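Local coordinates for protein alcohol dehydrogenase (Thermus thermophilus, PDB 2EIH) that binds a zinc ion through four cysteines and probably works as an NAD-dependent alcohol dehydrogenase of the zinc-containing medium-chain family, at residues Val85-Glu97 and Asp104-Arg117. Numbering follows the deposited sequence.
Sequences VVINPGLSCGRCE and DNLCPRYQILGEHR. With ZN (zinc ion), chain C.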
loop_
_atom_site.group_PDB
_atom_site.type_symbol
_atom_site.label_atom_id
_atom_site.label_comp_id
_atom_site.label_asym_id
_atom_site.label_seq_id
_atom_site.Cartn_x
_atom_site.Cartn_y
_atom_site.Cartn_z
ATOM N N VAL A 85 -3.060 1.622 -34.660
ATOM C CA VAL A 85 -3.087 2.139 -33.293
ATOM C C VAL A 85 -4.486 2.418 -32.722
ATOM O O VAL A 85 -5.480 2.500 -33.443
ATOM C CB VAL A 85 -2.293 3.469 -33.211
ATOM C CG1 VAL A 85 -0.843 3.246 -33.609
ATOM C CG2 VAL A 85 -2.915 4.522 -34.136
ATOM N N VAL A 86 -4.536 2.557 -31.403
ATOM C CA VAL A 86 -5.763 2.896 -30.692
ATOM C C VAL A 86 -5.362 4.166 -29.949
ATOM O O VAL A 86 -4.180 4.421 -29.729
ATOM C CB VAL A 86 -6.185 1.813 -29.674
ATOM C CG1 VAL A 86 -6.395 0.499 -30.386
ATOM C CG2 VAL A 86 -5.124 1.665 -28.604
ATOM N N ILE A 87 -6.355 4.951 -29.562
ATOM C CA ILE A 87 -6.149 6.216 -28.875
ATOM C C ILE A 87 -6.305 6.072 -27.368
ATOM O O ILE A 87 -7.166 5.343 -26.901
ATOM C CB ILE A 87 -7.170 7.236 -29.407
ATOM C CG1 ILE A 87 -6.828 7.589 -30.862
ATOM C CG2 ILE A 87 -7.260 8.426 -28.476
ATOM C CD1 ILE A 87 -7.928 8.310 -31.582
ATOM N N ASN A 88 -5.444 6.762 -26.623
ATOM C CA ASN A 88 -5.457 6.792 -25.150
ATOM C C ASN A 88 -6.134 8.154 -24.954
ATOM O O ASN A 88 -5.481 9.187 -25.056
ATOM C CB ASN A 88 -4.019 6.843 -24.626
ATOM C CG ASN A 88 -3.863 6.204 -23.260
ATOM O OD1 ASN A 88 -4.604 6.509 -22.326
ATOM N ND2 ASN A 88 -2.869 5.337 -23.128
ATOM N N PRO A 89 -7.442 8.170 -24.657
ATOM C CA PRO A 89 -8.234 9.391 -24.472
ATOM C C PRO A 89 -7.832 10.407 -23.407
ATOM O O PRO A 89 -8.406 11.499 -23.348
ATOM C CB PRO A 89 -9.642 8.849 -24.271
ATOM C CG PRO A 89 -9.393 7.586 -23.534
ATOM C CD PRO A 89 -8.182 6.985 -24.196
ATOM N N GLY A 90 -6.831 10.084 -22.589
ATOM C CA GLY A 90 -6.415 11.006 -21.540
ATOM C C GLY A 90 -5.428 12.087 -21.946
ATOM O O GLY A 90 -4.283 11.795 -22.287
ATOM N N LEU A 91 -5.872 13.339 -21.899
ATOM C CA LEU A 91 -5.011 14.473 -22.241
ATOM C C LEU A 91 -4.644 15.308 -21.013
ATOM O O LEU A 91 -5.511 15.767 -20.269
ATOM C CB LEU A 91 -5.687 15.372 -23.272
ATOM C CG LEU A 91 -5.757 14.835 -24.700
ATOM C CD1 LEU A 91 -6.519 13.520 -24.711
ATOM C CD2 LEU A 91 -6.448 15.856 -25.589
ATOM N N SER A 92 -3.348 15.505 -20.819
ATOM C CA SER A 92 -2.840 16.268 -19.692
ATOM C C SER A 92 -1.656 17.107 -20.163
ATOM O O SER A 92 -1.255 17.022 -21.329
ATOM C CB SER A 92 -2.401 15.314 -18.577
ATOM O OG SER A 92 -1.494 14.340 -19.079
ATOM N N CYS A 93 -1.083 17.906 -19.265
ATOM C CA CYS A 93 0.050 18.759 -19.640
ATOM C C CYS A 93 1.395 18.061 -19.491
ATOM O O CYS A 93 2.403 18.526 -20.026
ATOM C CB CYS A 93 0.043 20.053 -18.815
ATOM S SG CYS A 93 0.417 19.842 -17.055
ATOM N N GLY A 94 1.403 16.949 -18.761
ATOM C CA GLY A 94 2.630 16.197 -18.560
ATOM C C GLY A 94 3.791 16.971 -17.952
ATOM O O GLY A 94 4.955 16.637 -18.185
ATOM N N ARG A 95 3.480 18.004 -17.171
ATOM C CA ARG A 95 4.518 18.809 -16.535
ATOM C C ARG A 95 4.225 19.148 -15.073
ATOM O O ARG A 95 5.124 19.566 -14.340
ATOM C CB ARG A 95 4.738 20.099 -17.325
ATOM C CG ARG A 95 5.062 19.865 -18.785
ATOM C CD ARG A 95 5.858 21.020 -19.354
ATOM N NE ARG A 95 5.199 22.298 -19.118
ATOM C CZ ARG A 95 4.023 22.641 -19.634
ATOM N NH1 ARG A 95 3.371 21.797 -20.422
ATOM N NH2 ARG A 95 3.491 23.824 -19.358
ATOM N N CYS A 96 2.977 18.967 -14.648
ATOM C CA CYS A 96 2.602 19.260 -13.264
ATOM C C CYS A 96 2.893 18.062 -12.367
ATOM O O CYS A 96 3.176 16.965 -12.851
ATOM C CB CYS A 96 1.116 19.623 -13.167
ATOM S SG CYS A 96 -0.005 18.223 -13.224
ATOM N N GLU A 97 2.820 18.281 -11.059
ATOM C CA GLU A 97 3.077 17.230 -10.081
ATOM C C GLU A 97 2.213 15.991 -10.368
ATOM O O GLU A 97 2.728 14.881 -10.475
ATOM C CB GLU A 97 2.801 17.759 -8.663
ATOM C CG GLU A 97 3.364 16.903 -7.527
ATOM C CD GLU A 97 3.049 17.475 -6.148
ATOM O OE1 GLU A 97 3.089 18.714 -5.992
ATOM O OE2 GLU A 97 2.778 16.685 -5.220
ATOM N N ASP A 104 -2.187 11.469 -14.345
ATOM C CA ASP A 104 -2.577 12.463 -15.339
ATOM C C ASP A 104 -4.076 12.773 -15.303
ATOM O O ASP A 104 -4.485 13.921 -15.510
ATOM C CB ASP A 104 -2.155 11.992 -16.738
ATOM C CG ASP A 104 -2.809 10.678 -17.142
ATOM O OD1 ASP A 104 -2.641 9.677 -16.422
ATOM O OD2 ASP A 104 -3.489 10.658 -18.183
ATOM N N ASN A 105 -4.890 11.755 -15.022
ATOM C CA ASN A 105 -6.347 11.920 -14.954
ATOM C C ASN A 105 -6.758 12.806 -13.778
ATOM O O ASN A 105 -7.942 13.083 -13.570
ATOM C CB ASN A 105 -7.050 10.546 -14.873
ATOM C CG ASN A 105 -6.703 9.768 -13.612
ATOM O OD1 ASN A 105 -5.536 9.636 -13.250
ATOM N ND2 ASN A 105 -7.722 9.234 -12.948
ATOM N N LEU A 106 -5.768 13.242 -13.004
ATOM C CA LEU A 106 -6.022 14.124 -11.872
ATOM C C LEU A 106 -5.343 15.469 -12.107
ATOM O O LEU A 106 -5.284 16.319 -11.220
ATOM C CB LEU A 106 -5.534 13.499 -10.558
ATOM C CG LEU A 106 -6.543 12.649 -9.769
ATOM C CD1 LEU A 106 -7.723 13.515 -9.324
ATOM C CD2 LEU A 106 -7.039 11.500 -10.641
ATOM N N CYS A 107 -4.828 15.657 -13.317
ATOM C CA CYS A 107 -4.177 16.908 -13.690
ATOM C C CYS A 107 -5.199 18.041 -13.655
ATOM O O CYS A 107 -6.362 17.857 -14.018
ATOM C CB CYS A 107 -3.591 16.799 -15.101
ATOM S SG CYS A 107 -3.139 18.392 -15.851
ATOM N N PRO A 108 -4.782 19.230 -13.205
ATOM C CA PRO A 108 -5.733 20.343 -13.160
ATOM C C PRO A 108 -6.212 20.740 -14.565
ATOM O O PRO A 108 -7.307 21.287 -14.718
ATOM C CB PRO A 108 -4.942 21.444 -12.454
ATOM C CG PRO A 108 -3.514 21.124 -12.810
ATOM C CD PRO A 108 -3.469 19.627 -12.669
ATOM N N ARG A 109 -5.399 20.434 -15.579
ATOM C CA ARG A 109 -5.714 20.743 -16.983
ATOM C C ARG A 109 -6.147 19.495 -17.763
ATOM O O ARG A 109 -6.205 19.507 -18.994
ATOM C CB ARG A 109 -4.492 21.363 -17.678
ATOM C CG ARG A 109 -4.101 22.754 -17.180
ATOM C CD ARG A 109 -5.114 23.807 -17.635
ATOM N NE ARG A 109 -4.897 25.129 -17.038
ATOM C CZ ARG A 109 -5.193 25.449 -15.777
ATOM N NH1 ARG A 109 -4.955 26.676 -15.327
ATOM N NH2 ARG A 109 -5.733 24.546 -14.964
ATOM N N TYR A 110 -6.447 18.425 -17.034
ATOM C CA TYR A 110 -6.857 17.167 -17.631
ATOM C C TYR A 110 -8.033 17.323 -18.568
ATOM O O TYR A 110 -9.002 18.015 -18.257
ATOM C CB TYR A 110 -7.222 16.163 -16.545
ATOM C CG TYR A 110 -7.501 14.778 -17.074
ATOM C CD1 TYR A 110 -8.711 14.145 -16.804
ATOM C CD2 TYR A 110 -6.540 14.089 -17.809
ATOM C CE1 TYR A 110 -8.964 12.855 -17.248
ATOM C CE2 TYR A 110 -6.769 12.800 -18.260
ATOM C CZ TYR A 110 -7.986 12.179 -17.973
ATOM O OH TYR A 110 -8.210 10.879 -18.378
ATOM N N GLN A 111 -7.945 16.664 -19.716
ATOM C CA GLN A 111 -9.005 16.724 -20.703
ATOM C C GLN A 111 -9.143 15.432 -21.482
ATOM O O GLN A 111 -8.155 14.822 -21.910
ATOM C CB GLN A 111 -8.739 17.851 -21.677
ATOM C CG GLN A 111 -9.392 19.132 -21.292
ATOM C CD GLN A 111 -9.114 20.211 -22.307
ATOM O OE1 GLN A 111 -9.101 19.948 -23.516
ATOM N NE2 GLN A 111 -8.901 21.439 -21.831
ATOM N N ILE A 112 -10.383 15.015 -21.671
ATOM C CA ILE A 112 -10.636 13.803 -22.419
ATOM C C ILE A 112 -10.870 14.209 -23.867
ATOM O O ILE A 112 -11.633 15.136 -24.138
ATOM C CB ILE A 112 -11.876 13.073 -21.885
ATOM C CG1 ILE A 112 -11.799 12.978 -20.353
ATOM C CG2 ILE A 112 -11.954 11.687 -22.490
ATOM C CD1 ILE A 112 -12.988 12.297 -19.714
ATOM N N LEU A 113 -10.189 13.537 -24.793
ATOM C CA LEU A 113 -10.344 13.829 -26.214
ATOM C C LEU A 113 -11.834 13.915 -26.552
ATOM O O LEU A 113 -12.632 13.090 -26.100
ATOM C CB LEU A 113 -9.680 12.729 -27.053
ATOM C CG LEU A 113 -9.762 12.848 -28.578
ATOM C CD1 LEU A 113 -9.157 14.161 -29.011
ATOM C CD2 LEU A 113 -9.039 11.690 -29.235
ATOM N N GLY A 114 -12.207 14.929 -27.326
ATOM C CA GLY A 114 -13.602 15.099 -27.714
ATOM C C GLY A 114 -14.458 15.869 -26.719
ATOM O O GLY A 114 -15.591 16.256 -27.014
ATOM N N GLU A 115 -13.915 16.095 -25.532
ATOM C CA GLU A 115 -14.644 16.821 -24.507
ATOM C C GLU A 115 -14.480 18.330 -24.682
ATOM O O GLU A 115 -15.410 19.099 -24.436
ATOM C CB GLU A 115 -14.150 16.408 -23.125
ATOM C CG GLU A 115 -14.931 17.020 -21.985
ATOM C CD GLU A 115 -14.285 16.761 -20.648
ATOM O OE1 GLU A 115 -14.866 17.180 -19.625
ATOM O OE2 GLU A 115 -13.193 16.151 -20.615
ATOM N N HIS A 116 -13.298 18.751 -25.115
ATOM C CA HIS A 116 -13.025 20.168 -25.308
ATOM C C HIS A 116 -12.364 20.428 -26.644
ATOM O O HIS A 116 -12.487 21.518 -27.206
ATOM C CB HIS A 116 -12.129 20.675 -24.186
ATOM C CG HIS A 116 -12.785 20.646 -22.845
ATOM N ND1 HIS A 116 -13.847 21.463 -22.523
ATOM C CD2 HIS A 116 -12.565 19.869 -21.756
ATOM C CE1 HIS A 116 -14.254 21.192 -21.294
ATOM N NE2 HIS A 116 -13.493 20.228 -20.809
ATOM N N ARG A 117 -11.661 19.418 -27.142
ATOM C CA ARG A 117 -10.967 19.495 -28.418
ATOM C C ARG A 117 -11.593 18.489 -29.380
ATOM O O ARG A 117 -12.149 17.490 -28.944
ATOM C CB ARG A 117 -9.486 19.175 -28.229
ATOM C CG ARG A 117 -8.678 19.444 -29.477
ATOM C CD ARG A 117 -7.203 19.156 -29.277
ATOM N NE ARG A 117 -6.914 17.724 -29.191
ATOM C CZ ARG A 117 -7.069 16.854 -30.186
ATOM N NH1 ARG A 117 -6.773 15.577 -29.995
ATOM N NH2 ARG A 117 -7.512 17.252 -31.370
HETATM ZN ZN ZN C . -0.546 18.000 -15.710
#
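The structural-zinc lobe of a medium-chain dehydrogenase is closed here by Cys93 and Cys96 meeting Cys107 round one zinc ion, with Cys99 as the fourth thiolate. Cys93 SG lies 2.5 Å from the zinc and Cys107 SG 2.6 Å from it, while Pro108 CD rests against Cys96 SG. Next to the zinc loop, a short antiparallel pairing joins 111-112 to the end of strand 84-91, within the GroES-like domain. Gln111 N donates to Leu91 O at 2.7 Å, in the carbonyl plane; the return bond from Leu91 N to Gln111 O is less certain. Two residues further along, Leu113 N donates to Pro89 O almost straight (3.1 Å, 163°). Tyr110, its CG anti to the backbone N (chi1 -173°), brings its ring obliquely up to the Gly90-Leu91 backbone: CD2 comes 3.2 Å from Leu91 O, OH 3.6 Å from Gly90 CA, and Asn105 CA sits over one face. With alanine in place of the tyrosine, a gap is likely to open between Gly90 and Asn105, leaving the backbone of Gly90 without its aromatic neighbour. Ser92 CB lies near the ring plane, at its edge, whereas Ser92 OG, Asp104 OD2 and Gly90 O all converge on Lys294 NZ, tying both segments to one charge. At the far end, the side chains of Leu113 and Ile87 cross at about a right angle, CD2 to CG2 3.8 Å, and Leu91 CD2 reaches the guanidinium edge of Arg117, 4.1 Å from its NE.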